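PDB 5FJL: fiber protein from Raptor siadenovirus a, which forms the trimeric head domain at the end of the adenovirus fibre, a capsid protein through which the virus probably attaches to host-cell receptors. Local coordinates for residues A[37-45]-A[53-61]; A[109-119]-A[130-138]. All blocks are in the same frame, centred on the assembly; numbering follows the deposited sequence. Where two conformers were deposited one is given.

Interaction 1 (A[37-45]-A[53-61])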
loop_
_atom_site.group_PDB
_atom_site.type_symbol
_atom_site.label_atom_id
_atom_site.label_comp_id
_atom_site.label_asym_id
_atom_site.label_seq_id
_atom_site.Cartn_x
_atom_site.Cartn_y
_atom_site.Cartn_z
ATOM N N VAL A 37 -22.591 12.084 -3.940
ATOM C CA VAL A 37 -21.216 12.493 -3.488
ATOM C C VAL A 37 -21.202 13.926 -2.915
ATOM O O VAL A 37 -21.918 14.821 -3.395
ATOM C CB VAL A 37 -20.154 12.337 -4.625
ATOM C CG1 VAL A 37 -20.384 13.333 -5.765
ATOM C CG2 VAL A 37 -18.730 12.475 -4.094
ATOM N N SER A 38 -20.397 14.132 -1.878
ATOM C CA SER A 38 -20.140 15.473 -1.354
ATOM C C SER A 38 -18.665 15.559 -0.992
ATOM O O SER A 38 -17.965 14.542 -1.012
ATOM C CB SER A 38 -21.038 15.782 -0.152
ATOM O OG SER A 38 -20.785 14.909 0.935
ATOM N N TYR A 39 -18.206 16.779 -0.729
ATOM C CA TYR A 39 -16.791 17.080 -0.548
ATOM C C TYR A 39 -16.656 18.005 0.630
ATOM O O TYR A 39 -17.539 18.837 0.878
ATOM C CB TYR A 39 -16.243 17.770 -1.802
ATOM C CG TYR A 39 -16.545 17.015 -3.087
ATOM C CD1 TYR A 39 -15.682 16.006 -3.542
ATOM C CD2 TYR A 39 -17.714 17.269 -3.830
ATOM C CE1 TYR A 39 -15.954 15.293 -4.704
ATOM C CE2 TYR A 39 -18.000 16.550 -4.997
ATOM C CZ TYR A 39 -17.106 15.566 -5.435
ATOM O OH TYR A 39 -17.353 14.849 -6.590
ATOM N N SER A 40 -15.587 17.860 1.403
ATOM C CA SER A 40 -15.271 18.815 2.465
ATOM C C SER A 40 -13.774 19.075 2.457
ATOM O O SER A 40 -12.996 18.148 2.260
ATOM C CB SER A 40 -15.679 18.261 3.824
ATOM O OG SER A 40 -15.400 19.170 4.880
ATOM N N ASP A 41 -13.382 20.310 2.665
ATOM C CA ASP A 41 -11.986 20.701 2.777
ATOM C C ASP A 41 -11.717 20.960 4.234
ATOM O O ASP A 41 -12.595 21.403 4.987
ATOM C CB ASP A 41 -11.696 21.973 1.989
ATOM C CG ASP A 41 -11.730 21.751 0.478
ATOM O OD1 ASP A 41 -11.486 20.622 0.021
ATOM O OD2 ASP A 41 -12.016 22.715 -0.257
ATOM N N GLY A 42 -10.482 20.699 4.652
ATOM C CA GLY A 42 -10.058 21.020 5.994
ATOM C C GLY A 42 -8.549 21.164 6.088
ATOM O O GLY A 42 -7.820 21.051 5.114
ATOM N N HIS A 43 -8.074 21.471 7.285
ATOM C CA HIS A 43 -6.653 21.542 7.533
ATOM C C HIS A 43 -6.325 21.246 8.971
ATOM O O HIS A 43 -7.177 21.298 9.860
ATOM C CB HIS A 43 -6.060 22.911 7.092
ATOM C CG HIS A 43 -6.418 24.064 7.971
ATOM N ND1 HIS A 43 -7.549 24.812 7.762
ATOM C CD2 HIS A 43 -5.823 24.580 9.068
ATOM C CE1 HIS A 43 -7.610 25.777 8.678
ATOM N NE2 HIS A 43 -6.556 25.682 9.445
ATOM N N PHE A 44 -5.054 20.955 9.183
ATOM C CA PHE A 44 -4.453 20.822 10.502
ATOM C C PHE A 44 -3.197 21.675 10.612
ATOM O O PHE A 44 -2.551 21.974 9.576
ATOM C CB PHE A 44 -4.031 19.373 10.815
ATOM C CG PHE A 44 -5.169 18.405 10.982
ATOM C CD1 PHE A 44 -5.943 18.439 12.103
ATOM C CD2 PHE A 44 -5.435 17.441 10.010
ATOM C CE1 PHE A 44 -6.987 17.547 12.272
ATOM C CE2 PHE A 44 -6.467 16.533 10.182
ATOM C CZ PHE A 44 -7.238 16.593 11.319
ATOM N N LEU A 45 -2.858 22.091 11.820
ATOM C CA LEU A 45 -1.589 22.728 12.162
ATOM C C LEU A 45 -0.692 21.728 12.866
ATOM O O LEU A 45 -1.159 21.003 13.758
ATOM C CB LEU A 45 -1.781 23.955 13.077
ATOM C CG LEU A 45 -2.129 25.314 12.428
ATOM C CD1 LEU A 45 -0.908 25.946 11.808
ATOM C CD2 LEU A 45 -3.208 25.204 11.430
ATOM N N ASN A 53 -3.218 20.588 4.462
ATOM C CA ASN A 53 -4.559 20.718 3.892
ATOM C C ASN A 53 -5.035 19.364 3.458
ATOM O O ASN A 53 -4.225 18.514 3.012
ATOM C CB ASN A 53 -4.524 21.653 2.682
ATOM C CG ASN A 53 -4.223 23.067 3.090
ATOM O OD1 ASN A 53 -4.961 23.671 3.833
ATOM N ND2 ASN A 53 -3.035 23.523 2.744
ATOM N N PHE A 54 -6.327 19.113 3.583
ATOM C CA PHE A 54 -6.893 17.883 3.056
ATOM C C PHE A 54 -8.258 18.107 2.413
ATOM O O PHE A 54 -8.916 19.097 2.700
ATOM C CB PHE A 54 -6.951 16.826 4.152
ATOM C CG PHE A 54 -7.868 17.168 5.292
ATOM C CD1 PHE A 54 -9.232 16.917 5.226
ATOM C CD2 PHE A 54 -7.358 17.746 6.442
ATOM C CE1 PHE A 54 -10.083 17.244 6.296
ATOM C CE2 PHE A 54 -8.198 18.038 7.518
ATOM C CZ PHE A 54 -9.549 17.804 7.437
ATOM N N ARG A 55 -8.655 17.192 1.527
ATOM C CA ARG A 55 -9.976 17.186 0.921
ATOM C C ARG A 55 -10.582 15.830 1.069
ATOM O O ARG A 55 -9.938 14.844 0.688
ATOM C CB ARG A 55 -9.920 17.542 -0.547
ATOM C CG ARG A 55 -11.296 17.589 -1.200
ATOM C CD ARG A 55 -11.295 18.516 -2.404
ATOM N NE ARG A 55 -12.651 18.889 -2.778
ATOM C CZ ARG A 55 -13.058 20.117 -3.126
ATOM N NH1 ARG A 55 -12.219 21.165 -3.149
ATOM N NH2 ARG A 55 -14.346 20.305 -3.445
ATOM N N LYS A 56 -11.780 15.749 1.642
ATOM C CA LYS A 56 -12.523 14.494 1.842
ATOM C C LYS A 56 -13.586 14.406 0.765
ATOM O O LYS A 56 -14.289 15.396 0.490
ATOM C CB LYS A 56 -13.196 14.495 3.196
ATOM C CG LYS A 56 -12.250 14.611 4.355
ATOM C CD LYS A 56 -12.963 14.667 5.685
ATOM C CE LYS A 56 -13.416 13.314 6.182
ATOM N NZ LYS A 56 -13.697 13.361 7.639
ATOM N N THR A 57 -13.669 13.257 0.115
ATOM C CA THR A 57 -14.723 12.918 -0.834
ATOM C C THR A 57 -15.556 11.806 -0.216
ATOM O O THR A 57 -15.039 10.733 0.082
ATOM C CB THR A 57 -14.108 12.453 -2.171
ATOM O OG1 THR A 57 -13.311 13.506 -2.719
ATOM C CG2 THR A 57 -15.181 12.063 -3.179
ATOM N N ARG A 58 -16.858 12.053 -0.023
ATOM C CA ARG A 58 -17.753 11.085 0.588
ATOM C C ARG A 58 -18.620 10.431 -0.460
ATOM O O ARG A 58 -19.350 11.138 -1.156
ATOM C CB ARG A 58 -18.700 11.765 1.564
ATOM C CG ARG A 58 -18.041 12.669 2.568
ATOM C CD ARG A 58 -18.974 12.977 3.739
ATOM N NE ARG A 58 -18.249 13.322 4.970
ATOM C CZ ARG A 58 -17.412 14.355 5.130
ATOM N NH1 ARG A 58 -17.135 15.186 4.130
ATOM N NH2 ARG A 58 -16.825 14.547 6.318
ATOM N N VAL A 59 -18.571 9.103 -0.541
ATOM C CA VAL A 59 -19.539 8.329 -1.332
ATOM C C VAL A 59 -20.197 7.258 -0.461
ATOM O O VAL A 59 -19.586 6.228 -0.142
ATOM C CB VAL A 59 -18.904 7.735 -2.597
ATOM C CG1 VAL A 59 -18.811 8.808 -3.666
ATOM C CG2 VAL A 59 -17.529 7.155 -2.322
ATOM N N THR A 60 -21.449 7.524 -0.076
ATOM C CA THR A 60 -22.168 6.764 0.953
ATOM C C THR A 60 -21.370 6.770 2.272
ATOM O O THR A 60 -20.901 7.835 2.684
ATOM C CB THR A 60 -22.532 5.331 0.478
ATOM O OG1 THR A 60 -21.418 4.459 0.693
ATOM C CG2 THR A 60 -22.921 5.308 -1.006
ATOM N N SER A 61 -21.189 5.604 2.908
ATOM C CA SER A 61 -20.436 5.491 4.164
ATOM C C SER A 61 -18.916 5.372 4.002
ATOM O O SER A 61 -18.219 5.166 5.008
ATOM C CB SER A 61 -20.925 4.282 4.981
ATOM O OG SER A 61 -20.655 3.062 4.300
HETATM O O HOH W 1 -22.736 9.940 -2.157
HETATM O O HOH W 2 -19.188 15.995 2.915
HETATM O O HOH W 3 -7.850 23.165 3.133
#
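Phe-54 lays its ring flat against the backbone of Gly-42, the tightest packing of the hairpin. Gly-42 CA stands 3.8 Å from the ring centroid and 20° off the normal, a CH-pi contact over the face. A chi1 of 64° sets Phe-54 CG between its own N and carbonyl carbon, which swings the ring across the strand onto its hydrogen-bonded partner. Phe-44 CE2 meets Phe-54 CE2 at 3.5 Å, the planes inclined by 33°. Antiparallel pairing extends from Ser-38/Arg-58 to His-43/Asn-53, with 2.8 Å from Lys-56 N to Ser-40 O.

Looser are the solvent-exposed side chains of Tyr-39, Asp-41 and Arg-55, though Thr-57 beside them is buried under a neighbouring subunit. Asp-41 OD2 lies 3.3 Å from Arg-55 NH1, but well out of the guanidinium plane, so this salt bridge rests on charge alone. Tyr-39 CD1 approaches Thr-57 OG1 at 3.5 Å near the ring plane, while the phenol OH hydrogen-bonds to Ser-61 of that neighbouring subunit.

Strand 62-67 pairs with strand 51-59 on the edge away from strand 38-45, its Thr-65 and Leu-67 touching Phe-54, while Leu-104 packs against Phe-44.

Interaction 2 (A[109-119]-A[130-138])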
loop_
_atom_site.group_PDB
_atom_site.type_symbol
_atom_site.label_atom_id
_atom_site.label_comp_id
_atom_site.label_asym_id
_atom_site.label_seq_id
_atom_site.Cartn_x
_atom_site.Cartn_y
_atom_site.Cartn_z
ATOM N N GLN A 109 -11.966 16.164 13.514
ATOM C CA GLN A 109 -11.231 14.929 13.561
ATOM C C GLN A 109 -11.039 14.387 12.173
ATOM O O GLN A 109 -11.829 14.648 11.277
ATOM C CB GLN A 109 -12.034 13.866 14.310
ATOM C CG GLN A 109 -12.183 14.100 15.781
ATOM C CD GLN A 109 -12.914 12.954 16.493
ATOM O OE1 GLN A 109 -13.011 11.814 16.001
ATOM N NE2 GLN A 109 -13.405 13.251 17.683
ATOM N N LEU A 110 -9.977 13.597 12.019
ATOM C CA LEU A 110 -9.792 12.798 10.811
ATOM C C LEU A 110 -9.353 11.415 11.261
ATOM O O LEU A 110 -8.347 11.266 11.917
ATOM C CB LEU A 110 -8.764 13.442 9.869
ATOM C CG LEU A 110 -8.468 12.697 8.570
ATOM C CD1 LEU A 110 -9.722 12.423 7.755
ATOM C CD2 LEU A 110 -7.453 13.460 7.736
ATOM N N ASN A 111 -10.161 10.397 10.953
ATOM C CA ASN A 111 -9.895 9.033 11.385
ATOM C C ASN A 111 -9.883 8.172 10.143
ATOM O O ASN A 111 -10.871 8.171 9.420
ATOM C CB ASN A 111 -11.024 8.557 12.287
ATOM C CG ASN A 111 -11.088 9.354 13.554
ATOM O OD1 ASN A 111 -10.170 9.294 14.345
ATOM N ND2 ASN A 111 -12.112 10.163 13.694
ATOM N N THR A 112 -8.748 7.515 9.874
ATOM C CA THR A 112 -8.610 6.712 8.632
ATOM C C THR A 112 -8.028 5.354 8.917
ATOM O O THR A 112 -7.451 5.073 9.967
ATOM C CB THR A 112 -7.674 7.440 7.618
ATOM O OG1 THR A 112 -6.307 7.342 8.030
ATOM C CG2 THR A 112 -8.096 8.888 7.419
ATOM N N ALA A 113 -8.150 4.473 7.909
ATOM C CA ALA A 113 -7.361 3.261 7.835
ATOM C C ALA A 113 -5.927 3.627 7.421
ATOM O O ALA A 113 -5.668 4.778 7.002
ATOM C CB ALA A 113 -8.008 2.349 6.792
ATOM N N PRO A 114 -4.971 2.716 7.535
ATOM C CA PRO A 114 -3.601 3.023 7.135
ATOM C C PRO A 114 -3.431 3.020 5.637
ATOM O O PRO A 114 -4.076 2.214 4.952
ATOM C CB PRO A 114 -2.765 1.895 7.737
ATOM C CG PRO A 114 -3.672 0.772 7.642
ATOM C CD PRO A 114 -5.029 1.329 8.057
ATOM N N SER A 115 -2.553 3.873 5.150
ATOM C CA SER A 115 -2.158 3.904 3.724
ATOM C C SER A 115 -0.654 3.906 3.595
ATOM O O SER A 115 0.077 4.356 4.465
ATOM C CB SER A 115 -2.695 5.131 2.975
ATOM O OG SER A 115 -4.058 4.947 2.738
ATOM N N THR A 116 -0.175 3.334 2.505
ATOM C CA THR A 116 1.225 3.226 2.229
ATOM C C THR A 116 1.770 4.534 1.662
ATOM O O THR A 116 1.152 5.132 0.765
ATOM C CB THR A 116 1.529 2.129 1.204
ATOM O OG1 THR A 116 0.839 0.917 1.618
ATOM C CG2 THR A 116 2.990 1.854 1.091
ATOM N N ALA A 117 2.945 4.931 2.150
ATOM C CA ALA A 117 3.631 6.128 1.658
ATOM C C ALA A 117 5.055 5.838 1.357
ATOM O O ALA A 117 5.651 4.980 1.979
ATOM C CB ALA A 117 3.613 7.222 2.701
ATOM N N LEU A 118 5.621 6.578 0.398
ATOM C CA LEU A 118 7.061 6.665 0.191
ATOM C C LEU A 118 7.550 7.911 0.928
ATOM O O LEU A 118 7.111 9.018 0.593
ATOM C CB LEU A 118 7.394 6.804 -1.298
ATOM C CG LEU A 118 8.878 7.126 -1.549
ATOM C CD1 LEU A 118 9.757 6.015 -1.023
ATOM C CD2 LEU A 118 9.115 7.379 -3.015
ATOM N N CYS A 119 8.395 7.721 1.916
ATOM C CA CYS A 119 8.936 8.812 2.742
ATOM C C CYS A 119 10.426 8.836 2.660
ATOM O O CYS A 119 11.113 7.811 2.474
ATOM C CB CYS A 119 8.546 8.647 4.193
ATOM S SG CYS A 119 6.739 8.795 4.405
ATOM N N GLU A 130 12.191 5.110 2.135
ATOM C CA GLU A 130 11.488 3.877 2.528
ATOM C C GLU A 130 10.008 3.959 2.370
ATOM O O GLU A 130 9.406 5.009 2.445
ATOM C CB GLU A 130 11.788 3.473 3.941
ATOM C CG GLU A 130 11.624 4.543 4.945
ATOM C CD GLU A 130 12.182 4.172 6.352
ATOM O OE1 GLU A 130 13.389 4.132 6.637
ATOM O OE2 GLU A 130 11.329 3.987 7.189
ATOM N N LEU A 131 9.384 2.784 2.164
ATOM C CA LEU A 131 7.935 2.678 2.246
ATOM C C LEU A 131 7.566 2.531 3.714
ATOM O O LEU A 131 8.205 1.812 4.471
ATOM C CB LEU A 131 7.327 1.526 1.380
ATOM C CG LEU A 131 7.118 1.838 -0.127
ATOM C CD1 LEU A 131 8.456 1.961 -0.852
ATOM C CD2 LEU A 131 6.247 0.793 -0.808
ATOM N N CYS A 132 6.498 3.221 4.066
ATOM C CA CYS A 132 5.966 3.268 5.451
ATOM C C CYS A 132 4.476 3.173 5.381
ATOM O O CYS A 132 3.903 3.329 4.294
ATOM C CB CYS A 132 6.280 4.607 6.145
ATOM S SG CYS A 132 8.026 5.013 6.281
ATOM N N MET A 133 3.801 2.947 6.494
ATOM C CA MET A 133 2.348 3.103 6.540
ATOM C C MET A 133 2.019 4.274 7.435
ATOM O O MET A 133 2.720 4.531 8.426
ATOM C CB MET A 133 1.652 1.866 6.995
ATOM C CG MET A 133 1.878 0.685 6.015
ATOM S SD MET A 133 0.638 -0.594 6.096
ATOM C CE MET A 133 -0.592 0.177 5.008
ATOM N N MET A 134 1.000 5.002 7.076
ATOM C CA MET A 134 0.532 6.103 7.926
ATOM C C MET A 134 -0.941 6.099 8.072
ATOM O O MET A 134 -1.680 5.604 7.230
ATOM C CB MET A 134 1.102 7.381 7.508
ATOM C CG MET A 134 0.831 7.778 6.143
ATOM S SD MET A 134 1.656 9.355 5.702
ATOM C CE MET A 134 3.392 9.119 5.888
ATOM N N GLN A 135 -1.397 6.646 9.196
ATOM C CA GLN A 135 -2.799 6.564 9.548
ATOM C C GLN A 135 -3.178 7.753 10.409
ATOM O O GLN A 135 -2.427 8.098 11.305
ATOM C CB GLN A 135 -3.019 5.269 10.357
ATOM C CG GLN A 135 -4.413 4.945 10.722
ATOM C CD GLN A 135 -4.553 3.513 11.211
ATOM O OE1 GLN A 135 -3.560 2.797 11.401
ATOM N NE2 GLN A 135 -5.770 3.083 11.301
ATOM N N PHE A 136 -4.321 8.351 10.153
ATOM C CA PHE A 136 -4.856 9.440 11.006
ATOM C C PHE A 136 -5.715 8.769 12.080
ATOM O O PHE A 136 -6.624 7.978 11.779
ATOM C CB PHE A 136 -5.671 10.421 10.191
ATOM C CG PHE A 136 -4.858 11.337 9.334
ATOM C CD1 PHE A 136 -4.373 12.534 9.842
ATOM C CD2 PHE A 136 -4.577 11.017 8.001
ATOM C CE1 PHE A 136 -3.640 13.405 9.061
ATOM C CE2 PHE A 136 -3.850 11.874 7.218
ATOM C CZ PHE A 136 -3.389 13.078 7.724
ATOM N N LEU A 137 -5.455 9.135 13.323
ATOM C CA LEU A 137 -6.167 8.575 14.495
ATOM C C LEU A 137 -6.524 9.730 15.429
ATOM O O LEU A 137 -5.897 10.769 15.395
ATOM C CB LEU A 137 -5.284 7.582 15.222
ATOM C CG LEU A 137 -4.887 6.304 14.494
ATOM C CD1 LEU A 137 -3.913 5.514 15.356
ATOM C CD2 LEU A 137 -6.102 5.457 14.149
ATOM N N THR A 138 -7.551 9.545 16.238
ATOM C CA THR A 138 -7.900 10.525 17.277
ATOM C C THR A 138 -7.675 9.871 18.616
ATOM O O THR A 138 -8.129 8.765 18.868
ATOM C CB THR A 138 -9.352 10.939 17.166
ATOM O OG1 THR A 138 -9.621 11.410 15.868
ATOM C CG2 THR A 138 -9.711 12.059 18.160
HETATM O O HOH W 4 -6.262 12.793 13.017
HETATM O O HOH W 5 -8.511 13.368 14.452
HETATM O O HOH W 6 -9.185 7.146 15.596
#
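Thr-112 and Phe-136 are joined by two nearly straight hydrogen bonds: Thr-112 N to Phe-136 O (2.9 Å, 170° at the hydrogen) and Phe-136 N to Thr-112 OG1 (3.1 Å). A chi1 of 74° turns that hydroxyl toward the neighbouring strand, where it accepts from Phe-136 N and donates to Ala-113 O. The amide of Gln-135 grips the same residue, NE2 reaching a lone pair of Thr-112 O at 2.9 Å in the carbonyl plane. At the hairpin's open end Thr-138 OG1 donates to Asn-111 OD1 (2.7 Å), and ND2 of the same asparagine hydrogen-bonds to Gln-109 OE1. Regular antiparallel pairing takes over from Ser-115/Met-134 to Cys-119/Glu-130.

Around these hydrogen bonds the packing is apolar. Leu-110 CD2 stands over the centre of the Phe-136 ring, 3.6 Å from the centroid and 8° off the normal, a CH-pi contact. Met-134, bent at chi3, places CE 3.7 Å from Ala-117 CB and equally close to Cys-119 SG. On the other face, Met-133 CE touches Pro-114 CB at 3.9 Å. Strand 160-171 flanks 115-122, and His-167 ND1 of a neighbouring subunit hydrogen-bonds to Pro-114 O at the trimer interface.

Side-chain groups thus supply bonds where segment 109-114 departs from regular strand pairing: the Thr-112 hydroxyl substitutes for a backbone acceptor and the Gln-135 amide for a backbone donor, keeping polar backbone satisfied within a largely buried contact.

How the interactions relate
From the N terminus, interaction 1 comes first, closing a short hairpin between strands 38-45 and 51-59 with seven residues between its segments. The chain then runs through strands 62-67, 71-75, 78-87 and 99-103 before interaction 2 closes a later hairpin, of strands 115-122 and 127-138. The two are in series, neither nested nor crossed. Their centres lie about 16 Å apart, yet they touch: Phe-44 CZ is 3.8 Å from Leu-110 CB. Strand 160-171 ties them together, pairing with 62-67, the neighbour of the first hairpin, and with 115-122 of the later one. Interaction 1 is peripheral and interaction 2 central; both reach neighbouring subunits of the trimer.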